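Local coordinates for outer membrane protein Omp121 (PDB 5FQ8) that probably imports nutrients across the bacterial outer membrane as a TonB-dependent receptor, a plugged beta-barrel, at residues B[544-549]-B[556-561]; B[148-153]-B[592-597]. All blocks are in the same frame, centred on the assembly; numbering follows the deposited sequence.

From the N terminus the chain first builds the plug, the domain that fills the barrel of a TonB-dependent receptor, and 148-153 is a loop of it. After 438 more residues, many of them in barrel strands, the chain comes back to this loop as segment 592-597, on strand 582-596, so contact 2 closes a very long loop. Contact 1 lies nested inside it: six residues after 544-549 the chain returns as 556-561, a local hairpin of the wall. Strands 558-569 and 582-596 are neighbours, so the two contacts, with centres about 10 Å apart, adjoin. Y561 packs on K593 and G595, S549 probably hydrogen-bonds D597, and R545 touches A151 of the plug loop.

Contact 1: B[544-549]-B[556-561]; sequences ARNDWS and NRSFFY
Y561 holds CG between its backbone N and carbonyl carbon (chi1 43°), which swings the ring across to R545, whose own CG is anti to the backbone N (chi1 176°) on an extended chain. The two run side by side, guanidinium and ring planes 15° apart, with R545 CB over the ring face, 4.2 Å from its centroid. D547 meets both: its OD1 takes R545 NE in a salt bridge of 2.6 Å, through the syn lone pair and in the guanidinium plane, while OD2 accepts Y561 OH at the ring edge. D547 CB lies over a face of F559, 3.5 Å from CZ. This is the antiparallel hairpin of two adjacent barrel strands; R545, D547, F559 and Y561 share one buried face, from which R545 NH2 also bonds N481 OD1 and NH1, weakly, A151 O of the plug. A leucine in place of R545 would probably leave the D547 carboxylate buried without its countercharge. N546, W548, S558 and F560 occupy the other face. There N546 ND2 bonds S558 OG (3.2 Å) in the amide plane, and a water spans N546 OD1 and S558 OG. Near the turn, R557 NH1 reaches S549 O only weakly, while NH2 bonds a polar side chain of another protein's chain.

Contact 2: B[148-153]-B[592-597]; sequences AATALY and GKTGND
A148 and T150, in a loop of the plug domain, lie against G592 and T594 on a strand of the barrel wall, one point where plug meets barrel in the plugged-barrel fold of TonB-dependent receptors. The strand is paired within the wall, G592 with E647, K593 with P562 and T594 with T645, and no hydrogen bond crosses to the plug segment. What does cross is a CA-H...O contact: G592 CA stands 3.5 Å from A148 O with an angle of 162° at the hydrogen. A CB on G592 would point toward the loop and probably run into that same oxygen. The threonines meet at about a right angle. T150 sets OG1 between its backbone N and carbonyl carbon (chi1 51°), on a CB that points toward the strand. T594 turns its own OG1 anti to the carbonyl carbon (chi1 -61°), which leaves CG2 beside that carbon. The two hydroxyls are modelled too near each other for their mutual position to be trusted; T594 OG1 has a hydrogen-bond partner in the carbonyl of A147, one residue before the loop segment. The bond from CA to CB of K593 leads away from 148-153, and the side chain rests on Y561 and P562. Beside the glycine, the A148 methyl carbon CB sits 3.4 Å from G592 N.

Contact 1: B[544-549]-B[556-561]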
# COMPACT_ATOMS: atom_id res chain seq x y z
N ALA B 544 42.08 23.06 -12.66
CA ALA B 544 41.71 22.18 -13.76
C ALA B 544 41.13 20.89 -13.19
O ALA B 544 41.67 20.34 -12.23
CB ALA B 544 42.91 21.85 -14.65
N ARG B 545 40.04 20.43 -13.79
CA ARG B 545 39.40 19.20 -13.34
C ARG B 545 38.74 18.51 -14.51
O ARG B 545 38.06 19.15 -15.31
CB ARG B 545 38.37 19.47 -12.25
CG ARG B 545 37.63 18.22 -11.83
CD ARG B 545 36.91 18.37 -10.51
NE ARG B 545 36.20 17.14 -10.19
CZ ARG B 545 35.75 16.82 -8.99
NH1 ARG B 545 35.93 17.64 -7.98
NH2 ARG B 545 35.13 15.68 -8.80
N ASN B 546 38.92 17.20 -14.60
CA ASN B 546 38.19 16.38 -15.55
C ASN B 546 37.36 15.37 -14.78
O ASN B 546 37.86 14.73 -13.86
CB ASN B 546 39.11 15.68 -16.53
CG ASN B 546 38.37 15.17 -17.75
OD1 ASN B 546 38.27 15.86 -18.77
ND2 ASN B 546 37.81 13.97 -17.64
N ASP B 547 36.10 15.24 -15.16
CA ASP B 547 35.16 14.36 -14.49
C ASP B 547 34.66 13.32 -15.48
O ASP B 547 34.67 13.52 -16.69
CB ASP B 547 33.97 15.13 -13.93
CG ASP B 547 34.34 15.95 -12.74
OD1 ASP B 547 35.38 15.66 -12.14
OD2 ASP B 547 33.59 16.89 -12.41
N TRP B 548 34.23 12.19 -14.94
CA TRP B 548 33.55 11.16 -15.71
C TRP B 548 32.25 10.85 -14.98
O TRP B 548 32.28 10.40 -13.84
CB TRP B 548 34.40 9.90 -15.84
CG TRP B 548 35.61 10.02 -16.68
CD1 TRP B 548 35.75 9.64 -17.97
CD2 TRP B 548 36.90 10.51 -16.27
NE1 TRP B 548 37.02 9.87 -18.40
CE2 TRP B 548 37.75 10.40 -17.38
CE3 TRP B 548 37.40 11.03 -15.08
CZ2 TRP B 548 39.08 10.80 -17.33
CZ3 TRP B 548 38.72 11.43 -15.04
CH2 TRP B 548 39.54 11.32 -16.16
N SER B 549 31.13 11.10 -15.63
CA SER B 549 29.84 11.02 -14.96
C SER B 549 29.04 9.83 -15.47
O SER B 549 29.05 9.51 -16.66
CB SER B 549 29.04 12.29 -15.16
OG SER B 549 27.86 12.24 -14.39
N ASN B 556 30.09 9.83 -24.02
CA ASN B 556 30.33 11.24 -23.76
C ASN B 556 30.22 11.50 -22.26
O ASN B 556 29.52 12.41 -21.83
CB ASN B 556 29.36 12.09 -24.57
CG ASN B 556 29.84 13.50 -24.76
OD1 ASN B 556 30.73 13.96 -24.06
ND2 ASN B 556 29.25 14.21 -25.72
N ARG B 557 30.93 10.71 -21.46
CA ARG B 557 30.90 10.90 -20.02
C ARG B 557 31.88 11.97 -19.56
O ARG B 557 31.63 12.63 -18.56
CB ARG B 557 31.27 9.60 -19.30
CG ARG B 557 30.38 8.42 -19.52
CD ARG B 557 30.66 7.39 -18.46
NE ARG B 557 30.08 6.09 -18.75
CZ ARG B 557 28.81 5.78 -18.53
NH1 ARG B 557 27.97 6.66 -18.02
NH2 ARG B 557 28.37 4.57 -18.82
N SER B 558 32.98 12.15 -20.28
CA SER B 558 34.08 12.98 -19.83
C SER B 558 33.85 14.45 -20.16
O SER B 558 33.56 14.80 -21.31
CB SER B 558 35.38 12.51 -20.48
OG SER B 558 36.36 13.52 -20.51
N PHE B 559 33.98 15.31 -19.15
CA PHE B 559 34.02 16.75 -19.38
C PHE B 559 35.15 17.39 -18.58
O PHE B 559 35.43 16.99 -17.45
CB PHE B 559 32.69 17.44 -19.05
CG PHE B 559 32.15 17.12 -17.68
CD1 PHE B 559 31.37 16.02 -17.48
CD2 PHE B 559 32.38 17.96 -16.62
CE1 PHE B 559 30.85 15.75 -16.25
CE2 PHE B 559 31.86 17.70 -15.39
CZ PHE B 559 31.10 16.59 -15.21
N PHE B 560 35.78 18.39 -19.18
CA PHE B 560 36.92 19.08 -18.60
C PHE B 560 36.59 20.56 -18.44
O PHE B 560 36.04 21.17 -19.34
CB PHE B 560 38.14 18.92 -19.48
CG PHE B 560 39.26 19.86 -19.18
CD1 PHE B 560 40.22 19.54 -18.25
CD2 PHE B 560 39.37 21.07 -19.84
CE1 PHE B 560 41.24 20.39 -17.98
CE2 PHE B 560 40.39 21.92 -19.57
CZ PHE B 560 41.33 21.59 -18.65
N TYR B 561 36.95 21.13 -17.29
CA TYR B 561 36.71 22.55 -17.06
C TYR B 561 37.86 23.23 -16.32
O TYR B 561 38.20 22.85 -15.20
CB TYR B 561 35.41 22.77 -16.30
CG TYR B 561 35.14 21.83 -15.14
CD1 TYR B 561 34.73 20.53 -15.36
CD2 TYR B 561 35.25 22.26 -13.83
CE1 TYR B 561 34.46 19.69 -14.33
CE2 TYR B 561 34.97 21.41 -12.79
CZ TYR B 561 34.58 20.12 -13.05
OH TYR B 561 34.29 19.24 -12.05
O HOH W 1 37.14 16.07 -21.38

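Contact 2: B[148-153]-B[592-597]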
# COMPACT_ATOMS: atom_id res chain seq x y z
N ALA B 148 34.19 29.96 -10.93
CA ALA B 148 35.28 29.91 -11.89
C ALA B 148 36.48 29.11 -11.43
O ALA B 148 37.35 28.81 -12.24
CB ALA B 148 35.76 31.32 -12.23
N ALA B 149 36.56 28.75 -10.16
CA ALA B 149 37.64 27.92 -9.68
C ALA B 149 37.02 26.89 -8.75
O ALA B 149 37.15 26.97 -7.53
CB ALA B 149 38.71 28.74 -8.99
N THR B 150 36.34 25.90 -9.32
CA THR B 150 35.61 24.90 -8.55
C THR B 150 36.23 23.52 -8.67
O THR B 150 35.54 22.53 -8.42
CB THR B 150 34.16 24.85 -9.00
OG1 THR B 150 34.11 24.72 -10.42
CG2 THR B 150 33.44 26.11 -8.60
N ALA B 151 37.50 23.44 -9.03
CA ALA B 151 38.14 22.14 -9.21
C ALA B 151 38.16 21.32 -7.93
O ALA B 151 38.30 20.09 -7.98
CB ALA B 151 39.56 22.31 -9.71
N LEU B 152 38.03 21.96 -6.78
CA LEU B 152 38.21 21.23 -5.54
C LEU B 152 36.97 20.46 -5.14
O LEU B 152 37.08 19.38 -4.55
CB LEU B 152 38.62 22.19 -4.43
CG LEU B 152 39.68 21.68 -3.47
CD1 LEU B 152 40.88 21.22 -4.25
CD2 LEU B 152 40.08 22.79 -2.55
N TYR B 153 35.79 20.97 -5.46
CA TYR B 153 34.57 20.32 -5.01
C TYR B 153 33.71 19.79 -6.14
O TYR B 153 32.78 19.03 -5.87
CB TYR B 153 33.73 21.29 -4.17
CG TYR B 153 34.54 22.04 -3.15
CD1 TYR B 153 34.97 21.43 -1.99
CD2 TYR B 153 34.85 23.38 -3.36
CE1 TYR B 153 35.71 22.13 -1.05
CE2 TYR B 153 35.58 24.09 -2.43
CZ TYR B 153 36.01 23.46 -1.28
OH TYR B 153 36.74 24.17 -0.36
N GLY B 592 36.73 31.34 -15.53
CA GLY B 592 36.85 29.90 -15.50
C GLY B 592 35.53 29.23 -15.79
O GLY B 592 34.50 29.88 -15.98
N LYS B 593 35.57 27.90 -15.80
CA LYS B 593 34.41 27.08 -16.14
C LYS B 593 34.19 26.00 -15.09
O LYS B 593 35.14 25.52 -14.47
CB LYS B 593 34.58 26.44 -17.52
CG LYS B 593 34.52 27.43 -18.67
CD LYS B 593 35.51 27.09 -19.75
CE LYS B 593 35.00 25.98 -20.64
NZ LYS B 593 34.45 26.52 -21.90
N THR B 594 32.93 25.64 -14.90
CA THR B 594 32.55 24.47 -14.12
C THR B 594 31.62 23.61 -14.95
O THR B 594 30.54 24.06 -15.34
CB THR B 594 31.88 24.85 -12.81
OG1 THR B 594 32.77 25.63 -12.01
CG2 THR B 594 31.50 23.61 -12.06
N GLY B 595 32.03 22.37 -15.20
CA GLY B 595 31.19 21.43 -15.91
C GLY B 595 30.11 20.83 -15.04
O GLY B 595 30.12 20.94 -13.82
N ASN B 596 29.16 20.16 -15.68
CA ASN B 596 28.06 19.54 -14.97
C ASN B 596 27.47 18.43 -15.81
O ASN B 596 27.54 18.45 -17.04
CB ASN B 596 26.99 20.56 -14.63
CG ASN B 596 26.03 20.07 -13.59
OD1 ASN B 596 26.35 19.22 -12.79
ND2 ASN B 596 24.85 20.64 -13.58
N ASP B 597 26.89 17.46 -15.14
CA ASP B 597 26.21 16.35 -15.78
C ASP B 597 24.71 16.52 -15.63
O ASP B 597 24.22 17.58 -15.24
CB ASP B 597 26.70 15.02 -15.20
CG ASP B 597 26.63 14.98 -13.68
OD1 ASP B 597 25.78 15.65 -13.08
OD2 ASP B 597 27.44 14.26 -13.08